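Local coordinates for FOG-3 protein (Caenorhabditis elegans, PDB 5TD6) that binds RNA as a multimer and specifies sperm fate in the nematode germline, at residues B[98-101]-B[106-109]. The protein carries 2 engineered substitutions. Numbering follows the deposited sequence.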
loop_
_atom_site.group_PDB
_atom_site.type_symbol
_atom_site.label_atom_id
_atom_site.label_comp_id
_atom_site.label_asym_id
_atom_site.label_seq_id
_atom_site.Cartn_x
_atom_site.Cartn_y
_atom_site.Cartn_z
ATOM N N PHE B 98 -7.237 -9.044 3.875
ATOM C CA PHE B 98 -6.379 -10.206 4.031
ATOM C C PHE B 98 -6.667 -11.270 2.988
ATOM O O PHE B 98 -7.698 -11.236 2.332
ATOM C CB PHE B 98 -6.529 -10.796 5.431
ATOM C CG PHE B 98 -7.938 -11.261 5.769
ATOM C CD1 PHE B 98 -8.871 -10.385 6.300
ATOM C CD2 PHE B 98 -8.302 -12.595 5.601
ATOM C CE1 PHE B 98 -10.153 -10.822 6.627
ATOM C CE2 PHE B 98 -9.581 -13.041 5.933
ATOM C CZ PHE B 98 -10.503 -12.164 6.444
ATOM N N VAL B 99 -5.726 -12.196 2.849
ATOM C CA VAL B 99 -5.870 -13.375 1.995
ATOM C C VAL B 99 -6.209 -14.579 2.864
ATOM O O VAL B 99 -5.641 -14.744 3.944
ATOM C CB VAL B 99 -4.568 -13.664 1.212
ATOM C CG1 VAL B 99 -4.633 -15.016 0.490
ATOM C CG2 VAL B 99 -4.275 -12.530 0.237
ATOM N N ARG B 100 -7.126 -15.421 2.405
ATOM C CA ARG B 100 -7.382 -16.693 3.086
ATOM C C ARG B 100 -7.695 -17.762 2.055
ATOM O O ARG B 100 -8.588 -17.575 1.232
ATOM C CB ARG B 100 -8.536 -16.556 4.076
ATOM C CG ARG B 100 -8.776 -17.775 4.914
ATOM C CD ARG B 100 -10.217 -17.811 5.386
ATOM N NE ARG B 100 -10.499 -16.853 6.447
ATOM C CZ ARG B 100 -11.723 -16.420 6.738
ATOM N NH1 ARG B 100 -12.768 -16.854 6.036
ATOM N NH2 ARG B 100 -11.901 -15.551 7.723
ATOM N N LEU B 101 -6.963 -18.872 2.088
ATOM C CA LEU B 101 -7.134 -19.922 1.073
ATOM C C LEU B 101 -8.330 -20.837 1.355
ATOM O O LEU B 101 -8.750 -21.609 0.488
ATOM C CB LEU B 101 -5.858 -20.759 0.956
ATOM C CG LEU B 101 -4.591 -20.037 0.486
ATOM C CD1 LEU B 101 -3.357 -20.722 1.050
ATOM C CD2 LEU B 101 -4.520 -19.989 -1.031
ATOM N N ILE B 106 -5.212 -20.053 7.311
ATOM C CA ILE B 106 -4.550 -18.884 7.855
ATOM C C ILE B 106 -4.912 -17.646 7.047
ATOM O O ILE B 106 -4.981 -17.694 5.823
ATOM C CB ILE B 106 -3.030 -19.063 7.851
ATOM C CG1 ILE B 106 -2.665 -20.511 8.189
ATOM C CG2 ILE B 106 -2.367 -18.064 8.795
ATOM C CD1 ILE B 106 -3.135 -20.980 9.562
ATOM N N GLU B 107 -5.163 -16.549 7.747
ATOM C CA GLU B 107 -5.320 -15.250 7.111
ATOM C C GLU B 107 -3.967 -14.545 7.008
ATOM O O GLU B 107 -3.394 -14.156 8.025
ATOM C CB GLU B 107 -6.284 -14.360 7.906
ATOM C CG GLU B 107 -7.633 -14.962 8.245
ATOM C CD GLU B 107 -8.397 -14.095 9.241
ATOM O OE1 GLU B 107 -7.768 -13.218 9.869
ATOM O OE2 GLU B 107 -9.618 -14.279 9.397
ATOM N N THR B 108 -3.457 -14.349 5.798
ATOM C CA THR B 108 -2.260 -13.531 5.640
ATOM C C THR B 108 -2.696 -12.079 5.496
ATOM O O THR B 108 -3.501 -11.750 4.618
ATOM C CB THR B 108 -1.444 -13.970 4.431
ATOM O OG1 THR B 108 -1.284 -15.390 4.483
ATOM C CG2 THR B 108 -0.066 -13.281 4.418
ATOM N N PRO B 109 -2.204 -11.210 6.380
ATOM C CA PRO B 109 -2.741 -9.850 6.367
ATOM C C PRO B 109 -2.219 -9.042 5.209
ATOM O O PRO B 109 -1.046 -9.134 4.854
ATOM C CB PRO B 109 -2.261 -9.257 7.711
ATOM C CG PRO B 109 -1.064 -10.077 8.077
ATOM C CD PRO B 109 -1.302 -11.457 7.522
#
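The carboxylate of Glu107 lies over one face of the Phe98 ring, displaced toward its rim, with CD 3.7 Å from Phe98 CE2 and the two planes 29° apart. The same carboxylate meets the edge of the Arg100 guanidinium, nearly coplanar with it. These groups share one face of the antiparallel β-hairpin formed by strands 96-100 and 107-109 in the BTG/Tob domain. Glu107 suits its place because it is long enough to do both jobs: CG, anti to the carbonyl carbon (chi1 -52°), starts a chain, extended beyond CG, whose methylenes pass along the CD2-CE2 rim of the ring, CB reaching Phe98 CD2 at 3.5 Å, before OE2 accepts a nearly straight salt-bridge hydrogen bond from Arg100 NH2 (3.1 Å) on its anti side. Arg100 NH2 also pairs with Glu53, and the guanidinium makes a cation-pi contact with Phe91, whose ring meets that of Phe98. A leucine in place of Arg100 would probably leave the carboxylates of Glu107 and Glu53 close together without their shared positive mate. On the other face, the β-branched Val99 and Thr108 form a hydrogen-bonded pair, with Val99 N to Thr108 O at 2.9 Å. Pro109 lacks an N-H but sits opposite Phe98 in a non-hydrogen-bonded pair, which needs none; it packs on Phe17 of the second subunit. Beyond its bond from Thr108 N, Val99 O receives a CA-H...O contact from Glu107 CA at 3.2 Å.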